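Local coordinates for alginate biosynthesis protein AlgX (Pseudomonas aeruginosa, PDB 4KNC), which takes part in the O-acetylation of the exopolysaccharide alginate and protects the polymer from degradation as it crosses the periplasm, at residues A[36-41]-A[193-198]; A[43-48]-A[94-99]; A[105-110]-A[134-139]. All blocks are in the same frame, centred on the assembly; numbering follows the deposited sequence.

Interaction 1: A[36-41]-A[193-198]; sequences THLVQA and GTFHKA
Leu38 meets Phe195 and Ala198 in a small van der Waals contact between the short strand 38-40 and the first turn of helix 194-203. The leucine is the one residue of 36-41 that reaches across, and its two methyl groups divide the work. CD2 lies 3.9 Å from Phe195 CB and so packs on the root of the phenylalanine side chain. It approaches the ring obliquely, near CG. CD1 turns to the helix backbone, methyl against carbonyl oxygen, 3.8 Å from Phe195 O. It also meets the methyl group of Ala198, with CB 4.2 Å away. Leu38 CG is anti to its own carbonyl carbon (chi1 -63°), which directs the side chain at the helix; both methyls then reach it. Phe195 and Ala198 are three residues apart, about one helical turn, so both can face the same leucine.

Backbone hydrogen bonds act within the helix. Gly193 is the N-cap residue, and Lys197 N donates to Gly193 O at 3.0 Å. Ala198 N donates to Thr194 O at the same distance. These two bonds belong to the first turn of the helix.

Polar bonds to other parts of the chain hold each segment. Leu38 N is bonded to Tyr27 OH, and Val39 pairs with Phe47 in the antiparallel neighbour strand 46-48. On the helix side, Thr194 N donates to Asp148 OD1, and the Phe195 side chain lies about 6 Å from that of Asp148 (nearest atoms). Asp148 is an inferred active-site residue, with His150 and Ser243. The contact thus joins a two-stranded antiparallel sheet to a helix whose N-terminus borders the probable Ser-His-Asp triad of an SGNH hydrolase-like domain.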
loop_
_atom_site.group_PDB
_atom_site.type_symbol
_atom_site.label_atom_id
_atom_site.label_comp_id
_atom_site.label_asym_id
_atom_site.label_seq_id
_atom_site.Cartn_x
_atom_site.Cartn_y
_atom_site.Cartn_z
ATOM N N THR A 36 -0.814 -8.845 -18.685
ATOM C CA THR A 36 -1.483 -10.036 -19.203
ATOM C C THR A 36 -3.010 -9.952 -19.324
ATOM O O THR A 36 -3.680 -9.682 -18.335
ATOM C CB THR A 36 -1.168 -11.224 -18.276
ATOM O OG1 THR A 36 0.218 -11.178 -17.915
ATOM C CG2 THR A 36 -1.490 -12.548 -18.944
ATOM N N HIS A 37 -3.567 -10.119 -20.528
ATOM C CA HIS A 37 -2.867 -9.906 -21.786
ATOM C C HIS A 37 -3.527 -8.662 -22.420
ATOM O O HIS A 37 -4.647 -8.289 -22.042
ATOM C CB HIS A 37 -2.932 -11.142 -22.705
ATOM C CG HIS A 37 -4.274 -11.388 -23.333
ATOM N ND1 HIS A 37 -5.117 -12.398 -22.916
ATOM C CD2 HIS A 37 -4.906 -10.774 -24.364
ATOM C CE1 HIS A 37 -6.216 -12.382 -23.648
ATOM N NE2 HIS A 37 -6.115 -11.406 -24.534
ATOM N N LEU A 38 -2.842 -8.011 -23.358
ATOM C CA LEU A 38 -3.315 -6.721 -23.874
ATOM C C LEU A 38 -4.307 -6.880 -25.008
ATOM O O LEU A 38 -4.109 -7.709 -25.883
ATOM C CB LEU A 38 -2.143 -5.864 -24.349
ATOM C CG LEU A 38 -1.140 -5.453 -23.273
ATOM C CD1 LEU A 38 0.142 -4.980 -23.949
ATOM C CD2 LEU A 38 -1.726 -4.348 -22.366
ATOM N N VAL A 39 -5.386 -6.102 -24.964
ATOM C CA VAL A 39 -6.345 -6.030 -26.060
ATOM C C VAL A 39 -6.529 -4.577 -26.504
ATOM O O VAL A 39 -6.456 -3.650 -25.697
ATOM C CB VAL A 39 -7.711 -6.672 -25.722
ATOM C CG1 VAL A 39 -7.548 -8.149 -25.454
ATOM C CG2 VAL A 39 -8.366 -5.985 -24.538
ATOM N N GLN A 40 -6.746 -4.407 -27.802
ATOM C CA GLN A 40 -6.843 -3.102 -28.441
ATOM C C GLN A 40 -8.278 -2.648 -28.400
ATOM O O GLN A 40 -9.153 -3.284 -28.983
ATOM C CB GLN A 40 -6.400 -3.211 -29.912
ATOM C CG GLN A 40 -6.498 -1.918 -30.711
ATOM C CD GLN A 40 -5.384 -0.926 -30.383
ATOM O OE1 GLN A 40 -4.215 -1.125 -30.747
ATOM N NE2 GLN A 40 -5.747 0.153 -29.689
ATOM N N ALA A 41 -8.539 -1.548 -27.709
ATOM C CA ALA A 41 -9.899 -1.030 -27.654
ATOM C C ALA A 41 -10.052 0.147 -28.613
ATOM O O ALA A 41 -9.313 0.260 -29.591
ATOM C CB ALA A 41 -10.265 -0.642 -26.240
ATOM N N GLY A 193 2.140 5.706 -21.871
ATOM C CA GLY A 193 1.666 4.687 -20.950
ATOM C C GLY A 193 2.466 3.403 -20.938
ATOM O O GLY A 193 3.013 3.000 -21.968
ATOM N N THR A 194 2.518 2.745 -19.779
ATOM C CA THR A 194 3.197 1.451 -19.664
ATOM C C THR A 194 2.609 0.357 -20.561
ATOM O O THR A 194 3.326 -0.541 -21.005
ATOM C CB THR A 194 3.211 0.933 -18.210
ATOM O OG1 THR A 194 1.864 0.763 -17.747
ATOM C CG2 THR A 194 3.952 1.902 -17.296
ATOM N N PHE A 195 1.309 0.411 -20.833
ATOM C CA PHE A 195 0.711 -0.642 -21.658
ATOM C C PHE A 195 1.194 -0.423 -23.087
ATOM O O PHE A 195 1.446 -1.381 -23.815
ATOM C CB PHE A 195 -0.836 -0.625 -21.667
ATOM C CG PHE A 195 -1.492 -0.729 -20.297
ATOM C CD1 PHE A 195 -0.747 -0.846 -19.136
ATOM C CD2 PHE A 195 -2.875 -0.693 -20.193
ATOM C CE1 PHE A 195 -1.370 -0.930 -17.886
ATOM C CE2 PHE A 195 -3.512 -0.774 -18.943
ATOM C CZ PHE A 195 -2.753 -0.895 -17.794
ATOM N N HIS A 196 1.288 0.848 -23.484
ATOM C CA HIS A 196 1.729 1.219 -24.830
ATOM C C HIS A 196 3.188 0.803 -25.036
ATOM O O HIS A 196 3.541 0.290 -26.095
ATOM C CB HIS A 196 1.571 2.722 -25.063
ATOM C CG HIS A 196 0.158 3.171 -25.278
ATOM N ND1 HIS A 196 -0.265 4.450 -24.990
ATOM C CD2 HIS A 196 -0.916 2.527 -25.797
ATOM C CE1 HIS A 196 -1.541 4.576 -25.316
ATOM N NE2 HIS A 196 -1.958 3.425 -25.813
ATOM N N LYS A 197 4.019 1.004 -24.013
ATOM C CA LYS A 197 5.413 0.585 -24.064
ATOM C C LYS A 197 5.543 -0.929 -24.144
ATOM O O LYS A 197 6.410 -1.453 -24.870
ATOM C CB LYS A 197 6.194 1.096 -22.857
ATOM C CG LYS A 197 6.388 2.604 -22.836
ATOM C CD LYS A 197 7.264 3.011 -21.670
ATOM C CE LYS A 197 7.169 4.503 -21.406
ATOM N NZ LYS A 197 7.855 4.860 -20.130
ATOM N N ALA A 198 4.686 -1.629 -23.404
ATOM C CA ALA A 198 4.706 -3.093 -23.434
ATOM C C ALA A 198 4.317 -3.591 -24.828
ATOM O O ALA A 198 4.945 -4.494 -25.393
ATOM C CB ALA A 198 3.752 -3.680 -22.351
#

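Interaction 2: A[43-48]-A[94-99]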
loop_
_atom_site.group_PDB
_atom_site.type_symbol
_atom_site.label_atom_id
_atom_site.label_comp_id
_atom_site.label_asym_id
_atom_site.label_seq_id
_atom_site.Cartn_x
_atom_site.Cartn_y
_atom_site.Cartn_z
ATOM N N ASP A 43 -9.756 3.745 -30.322
ATOM C CA ASP A 43 -8.666 4.708 -30.386
ATOM C C ASP A 43 -7.375 3.993 -29.961
ATOM O O ASP A 43 -7.133 2.854 -30.365
ATOM C CB ASP A 43 -9.002 5.923 -29.504
ATOM C CG ASP A 43 -7.967 7.023 -29.589
ATOM O OD1 ASP A 43 -7.955 7.769 -30.592
ATOM O OD2 ASP A 43 -7.164 7.133 -28.637
ATOM N N ASP A 44 -6.558 4.641 -29.142
ATOM C CA ASP A 44 -5.337 4.031 -28.639
ATOM C C ASP A 44 -5.555 3.407 -27.248
ATOM O O ASP A 44 -4.595 3.187 -26.498
ATOM C CB ASP A 44 -4.226 5.078 -28.560
ATOM C CG ASP A 44 -3.610 5.388 -29.909
ATOM O OD1 ASP A 44 -4.152 4.931 -30.941
ATOM O OD2 ASP A 44 -2.577 6.095 -29.931
ATOM N N TRP A 45 -6.810 3.143 -26.892
ATOM C CA TRP A 45 -7.088 2.449 -25.633
ATOM C C TRP A 45 -6.605 0.995 -25.694
ATOM O O TRP A 45 -6.863 0.274 -26.659
ATOM C CB TRP A 45 -8.573 2.548 -25.251
ATOM C CG TRP A 45 -8.893 3.875 -24.622
ATOM C CD1 TRP A 45 -9.133 5.055 -25.271
ATOM C CD2 TRP A 45 -8.948 4.172 -23.221
ATOM N NE1 TRP A 45 -9.355 6.058 -24.360
ATOM C CE2 TRP A 45 -9.247 5.542 -23.094
ATOM C CE3 TRP A 45 -8.790 3.406 -22.061
ATOM C CZ2 TRP A 45 -9.382 6.169 -21.853
ATOM C CZ3 TRP A 45 -8.930 4.027 -20.828
ATOM C CH2 TRP A 45 -9.226 5.393 -20.735
ATOM N N LEU A 46 -5.855 0.596 -24.675
ATOM C CA LEU A 46 -5.525 -0.803 -24.464
ATOM C C LEU A 46 -6.090 -1.227 -23.103
ATOM O O LEU A 46 -6.164 -0.415 -22.178
ATOM C CB LEU A 46 -4.004 -1.015 -24.468
ATOM C CG LEU A 46 -3.172 -0.668 -25.706
ATOM C CD1 LEU A 46 -1.720 -1.143 -25.507
ATOM C CD2 LEU A 46 -3.763 -1.270 -26.987
ATOM N N PHE A 47 -6.493 -2.488 -22.978
ATOM C CA PHE A 47 -6.883 -3.008 -21.675
ATOM C C PHE A 47 -6.134 -4.302 -21.412
ATOM O O PHE A 47 -5.801 -5.024 -22.344
ATOM C CB PHE A 47 -8.381 -3.290 -21.629
ATOM C CG PHE A 47 -9.237 -2.054 -21.591
ATOM C CD1 PHE A 47 -9.432 -1.293 -22.735
ATOM C CD2 PHE A 47 -9.859 -1.656 -20.403
ATOM C CE1 PHE A 47 -10.241 -0.155 -22.697
ATOM C CE2 PHE A 47 -10.663 -0.526 -20.362
ATOM C CZ PHE A 47 -10.849 0.227 -21.514
ATOM N N ARG A 48 -5.872 -4.588 -20.142
ATOM C CA ARG A 48 -5.342 -5.881 -19.729
ATOM C C ARG A 48 -6.503 -6.765 -19.306
ATOM O O ARG A 48 -7.318 -6.351 -18.510
ATOM C CB ARG A 48 -4.392 -5.700 -18.550
ATOM C CG ARG A 48 -3.299 -4.668 -18.809
ATOM C CD ARG A 48 -2.593 -4.352 -17.516
ATOM N NE ARG A 48 -3.448 -3.573 -16.624
ATOM C CZ ARG A 48 -3.091 -3.177 -15.405
ATOM N NH1 ARG A 48 -1.906 -3.508 -14.923
ATOM N NH2 ARG A 48 -3.923 -2.452 -14.665
ATOM N N ARG A 94 -15.292 1.105 -19.087
ATOM C CA ARG A 94 -16.039 0.158 -19.918
ATOM C C ARG A 94 -16.316 0.656 -21.348
ATOM O O ARG A 94 -16.045 -0.053 -22.314
ATOM C CB ARG A 94 -17.370 -0.196 -19.248
ATOM C CG ARG A 94 -18.173 -1.250 -19.998
ATOM C CD ARG A 94 -19.587 -1.376 -19.458
ATOM N NE ARG A 94 -20.230 -2.591 -19.946
ATOM C CZ ARG A 94 -21.506 -2.894 -19.736
ATOM N NH1 ARG A 94 -22.274 -2.063 -19.049
ATOM N NH2 ARG A 94 -22.009 -4.023 -20.213
ATOM N N GLU A 95 -16.838 1.874 -21.482
ATOM C CA GLU A 95 -17.300 2.362 -22.790
ATOM C C GLU A 95 -16.202 2.547 -23.839
ATOM O O GLU A 95 -16.501 2.709 -25.020
ATOM C CB GLU A 95 -18.134 3.648 -22.658
ATOM C CG GLU A 95 -19.468 3.465 -21.896
ATOM C CD GLU A 95 -20.308 2.281 -22.399
ATOM O OE1 GLU A 95 -20.392 2.069 -23.622
ATOM O OE2 GLU A 95 -20.897 1.554 -21.571
ATOM N N LYS A 96 -14.941 2.521 -23.419
ATOM C CA LYS A 96 -13.833 2.639 -24.371
ATOM C C LYS A 96 -13.521 1.305 -25.057
ATOM O O LYS A 96 -12.735 1.246 -26.007
ATOM C CB LYS A 96 -12.591 3.187 -23.672
ATOM C CG LYS A 96 -12.828 4.518 -22.946
ATOM C CD LYS A 96 -13.074 5.655 -23.922
ATOM C CE LYS A 96 -13.086 6.997 -23.197
ATOM N NZ LYS A 96 -13.276 8.143 -24.131
ATOM N N LEU A 97 -14.143 0.234 -24.572
ATOM C CA LEU A 97 -13.982 -1.097 -25.156
ATOM C C LEU A 97 -14.548 -1.193 -26.574
ATOM O O LEU A 97 -15.453 -0.449 -26.945
ATOM C CB LEU A 97 -14.668 -2.139 -24.266
ATOM C CG LEU A 97 -13.959 -2.323 -22.921
ATOM C CD1 LEU A 97 -14.725 -3.263 -22.042
ATOM C CD2 LEU A 97 -12.523 -2.830 -23.148
ATOM N N SER A 98 -14.011 -2.121 -27.360
ATOM C CA SER A 98 -14.602 -2.458 -28.645
ATOM C C SER A 98 -15.922 -3.178 -28.378
ATOM O O SER A 98 -16.138 -3.715 -27.276
ATOM C CB SER A 98 -13.652 -3.353 -29.446
ATOM O OG SER A 98 -13.789 -4.698 -29.043
ATOM N N PRO A 99 -16.830 -3.171 -29.366
ATOM C CA PRO A 99 -18.137 -3.781 -29.110
ATOM C C PRO A 99 -18.014 -5.267 -28.791
ATOM O O PRO A 99 -18.714 -5.770 -27.911
ATOM C CB PRO A 99 -18.897 -3.541 -30.419
ATOM C CG PRO A 99 -18.251 -2.314 -30.999
ATOM C CD PRO A 99 -16.789 -2.474 -30.664
HETATM O O HOH W 1 -10.387 8.887 -25.496
#
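Trp45 and Lys96 make the closest backbone approach of the two segments, with CA atoms 6.9 Å apart. Residues 43-48 run from a turn into strand 46-48. Residues 94-99 form a loop with a short 3-10 turn, in which Leu97 N donates to Arg94 O at 3.0 Å. Ser98 then caps the helix that follows, through OG to Glu101 N.

Two aliphatic side chains cover two aromatic rings. Lys96 CG sits over one face of Trp45, 3.9 Å from the centroid of the six-membered ring and 16° off its normal, a CH-pi contact. A bend at chi2 (-69°) lays the lysine chain over the indole, so that CD and CE run along the NE1-CE2-CZ2 side of the ring system. Its ammonium ends at a water, which accepts from Lys96 NZ at 3.3 Å and from Trp45 NE1 at 3.2 Å. The water lies in the indole plane at the ring edge. Leu97 CD2 stands over the centre of the Phe47 ring, 3.5 Å from the centroid and 14° off the normal, a second CH-pi contact. Lys96 CB also meets Phe47 CZ at the ring edge, at 4.1 Å.

Arg89 adds a cation-pi contact to Phe47. Together these contacts pack the loop between helices 89-93 and 99-104 against the small antiparallel sheet of the SGNH hydrolase-like domain.

Interaction 3: A[105-110]-A[134-139]; sequences FDYELA and LFDEKE
This contact belongs to the SGNH hydrolase-like domain and joins the N-terminal turn of helix 107-123 to the loop that leads on toward helix 153-169. Tyr107 makes the contact, and its hydroxyl end touches Phe135 and Asp136. The tyrosine side chain extends with CG anti to the backbone N (chi1 167°), which carries OH across to the loop.

The helix start is held by its own backbone and by Asp106. Asp106 is the N-cap residue, and its OD1 accepts from Leu109 N at 3.2 Å, from above the carboxylate plane. It is also the centre of an inverse gamma turn. Ala110 N donates to Asp106 O at 3.1 Å, an early bond of the helix.

The loop side is fixed by other partners. Asp136 OD2 forms a salt bridge with Arg94 NH1, and Asp136 OD1 lies close to Glu95 OE2. The Phe135 ring packs edge-to-face with Tyr114, and Leu91 of helix 89-93 touches both Tyr107 and Phe135.

Across the contact, the tyrosine ring and the Asp136 carboxylate lie in planes 52° apart. The aspartate meets the phenol through its methylene: CB is 3.7 Å from Tyr107 OH. The hydroxyl in turn lies at the edge of the Phe135 ring, near its plane. Phe135 CB comes in at the edge of the tyrosine ring, near its plane, and stands 3.2 Å from Tyr107 OH.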
loop_
_atom_site.group_PDB
_atom_site.type_symbol
_atom_site.label_atom_id
_atom_site.label_comp_id
_atom_site.label_asym_id
_atom_site.label_seq_id
_atom_site.Cartn_x
_atom_site.Cartn_y
_atom_site.Cartn_z
ATOM N N PHE A 105 -16.953 -8.733 -21.799
ATOM C CA PHE A 105 -16.624 -8.361 -20.424
ATOM C C PHE A 105 -17.865 -8.363 -19.545
ATOM O O PHE A 105 -18.727 -7.503 -19.688
ATOM C CB PHE A 105 -15.956 -6.981 -20.429
ATOM C CG PHE A 105 -15.730 -6.387 -19.063
ATOM C CD1 PHE A 105 -15.215 -7.152 -18.023
ATOM C CD2 PHE A 105 -15.993 -5.041 -18.838
ATOM C CE1 PHE A 105 -14.992 -6.591 -16.759
ATOM C CE2 PHE A 105 -15.782 -4.461 -17.584
ATOM C CZ PHE A 105 -15.277 -5.239 -16.539
ATOM N N ASP A 106 -17.956 -9.333 -18.640
ATOM C CA ASP A 106 -19.102 -9.434 -17.720
ATOM C C ASP A 106 -19.114 -8.280 -16.719
ATOM O O ASP A 106 -18.856 -8.476 -15.531
ATOM C CB ASP A 106 -19.062 -10.764 -16.967
ATOM C CG ASP A 106 -20.431 -11.219 -16.485
ATOM O OD1 ASP A 106 -21.276 -10.378 -16.122
ATOM O OD2 ASP A 106 -20.657 -12.445 -16.454
ATOM N N TYR A 107 -19.420 -7.082 -17.207
ATOM C CA TYR A 107 -19.412 -5.872 -16.384
ATOM C C TYR A 107 -20.279 -5.950 -15.124
ATOM O O TYR A 107 -19.853 -5.520 -14.046
ATOM C CB TYR A 107 -19.808 -4.649 -17.220
ATOM C CG TYR A 107 -20.112 -3.428 -16.389
ATOM C CD1 TYR A 107 -19.093 -2.614 -15.925
ATOM C CD2 TYR A 107 -21.418 -3.083 -16.082
ATOM C CE1 TYR A 107 -19.361 -1.486 -15.166
ATOM C CE2 TYR A 107 -21.704 -1.958 -15.311
ATOM C CZ TYR A 107 -20.667 -1.164 -14.859
ATOM O OH TYR A 107 -20.928 -0.054 -14.093
ATOM N N GLU A 108 -21.485 -6.498 -15.246
ATOM C CA GLU A 108 -22.384 -6.536 -14.096
ATOM C C GLU A 108 -21.829 -7.465 -13.017
ATOM O O GLU A 108 -21.941 -7.190 -11.821
ATOM C CB GLU A 108 -23.809 -6.950 -14.503
ATOM C CG GLU A 108 -24.518 -5.965 -15.441
ATOM C CD GLU A 108 -24.725 -4.591 -14.819
ATOM O OE1 GLU A 108 -24.748 -4.505 -13.578
ATOM O OE2 GLU A 108 -24.855 -3.593 -15.565
ATOM N N LEU A 109 -21.206 -8.559 -13.445
ATOM C CA LEU A 109 -20.630 -9.499 -12.491
ATOM C C LEU A 109 -19.459 -8.868 -11.746
ATOM O O LEU A 109 -19.329 -9.020 -10.524
ATOM C CB LEU A 109 -20.165 -10.763 -13.196
ATOM C CG LEU A 109 -19.577 -11.806 -12.259
ATOM C CD1 LEU A 109 -20.641 -12.183 -11.236
ATOM C CD2 LEU A 109 -19.094 -13.009 -13.042
ATOM N N ALA A 110 -18.606 -8.168 -12.496
ATOM C CA ALA A 110 -17.470 -7.464 -11.916
ATOM C C ALA A 110 -17.936 -6.427 -10.897
ATOM O O ALA A 110 -17.420 -6.362 -9.786
ATOM C CB ALA A 110 -16.622 -6.792 -13.020
ATOM N N LEU A 134 -18.991 6.291 -10.226
ATOM C CA LEU A 134 -18.074 6.670 -11.299
ATOM C C LEU A 134 -17.954 5.610 -12.388
ATOM O O LEU A 134 -17.267 5.824 -13.387
ATOM C CB LEU A 134 -16.681 6.979 -10.740
ATOM C CG LEU A 134 -16.662 7.981 -9.594
ATOM C CD1 LEU A 134 -15.218 8.257 -9.169
ATOM C CD2 LEU A 134 -17.395 9.265 -10.018
ATOM N N PHE A 135 -18.603 4.466 -12.191
ATOM C CA PHE A 135 -18.458 3.345 -13.122
ATOM C C PHE A 135 -19.149 3.616 -14.452
ATOM O O PHE A 135 -20.101 4.400 -14.526
ATOM C CB PHE A 135 -19.045 2.059 -12.543
ATOM C CG PHE A 135 -18.282 1.499 -11.376
ATOM C CD1 PHE A 135 -17.187 2.164 -10.847
ATOM C CD2 PHE A 135 -18.678 0.300 -10.802
ATOM C CE1 PHE A 135 -16.498 1.641 -9.762
ATOM C CE2 PHE A 135 -17.997 -0.227 -9.728
ATOM C CZ PHE A 135 -16.905 0.439 -9.202
ATOM N N ASP A 136 -18.676 2.941 -15.493
ATOM C CA ASP A 136 -19.244 3.061 -16.829
ATOM C C ASP A 136 -19.398 4.528 -17.220
ATOM O O ASP A 136 -20.417 4.928 -17.766
ATOM C CB ASP A 136 -20.609 2.360 -16.882
ATOM C CG ASP A 136 -20.938 1.855 -18.264
ATOM O OD1 ASP A 136 -20.167 2.180 -19.188
ATOM O OD2 ASP A 136 -21.943 1.131 -18.429
ATOM N N GLU A 137 -18.391 5.330 -16.908
ATOM C CA GLU A 137 -18.507 6.780 -17.014
ATOM C C GLU A 137 -18.656 7.231 -18.460
ATOM O O GLU A 137 -18.215 6.547 -19.390
ATOM C CB GLU A 137 -17.256 7.445 -16.434
ATOM C CG GLU A 137 -16.046 7.329 -17.380
ATOM C CD GLU A 137 -14.821 8.090 -16.897
ATOM O OE1 GLU A 137 -14.792 8.546 -15.726
ATOM O OE2 GLU A 137 -13.882 8.231 -17.701
ATOM N N LYS A 138 -19.275 8.395 -18.637
ATOM C CA LYS A 138 -19.130 9.158 -19.875
ATOM C C LYS A 138 -18.674 10.569 -19.524
ATOM O O LYS A 138 -19.458 11.399 -19.061
ATOM C CB LYS A 138 -20.428 9.175 -20.681
ATOM C CG LYS A 138 -20.801 7.810 -21.242
ATOM N N GLU A 139 -17.385 10.814 -19.717
ATOM C CA GLU A 139 -16.746 12.048 -19.294
ATOM C C GLU A 139 -15.852 12.502 -20.414
ATOM O O GLU A 139 -15.330 11.677 -21.149
ATOM C CB GLU A 139 -15.865 11.787 -18.075
ATOM C CG GLU A 139 -16.636 11.418 -16.825
ATOM C CD GLU A 139 -17.362 12.605 -16.220
ATOM O OE1 GLU A 139 -16.975 13.757 -16.507
ATOM O OE2 GLU A 139 -18.316 12.375 -15.448
#

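Overall arrangement
All three contacts lie in the SGNH hydrolase-like domain, on the same side of the chain's centre. All touching residues of interaction 1 are buried, whereas Lys96 in interaction 2 and Asp136 in interaction 3 are partly exposed. Interactions 1 and 2 share the two-stranded sheet: one uses strand 38-40, the other strand 46-48. They are also tied by His196 NE2 to Asp44 O at 2.7 Å. Interaction 2 reaches interaction 3 through Arg94 and through Leu97 packing on Phe105. Interactions 1 and 3 do not touch. Interaction 1 is a van der Waals contact near the inferred active site, interaction 2 adds CH-pi contacts and a water, and interaction 3 sets a phenol beside a charged cluster.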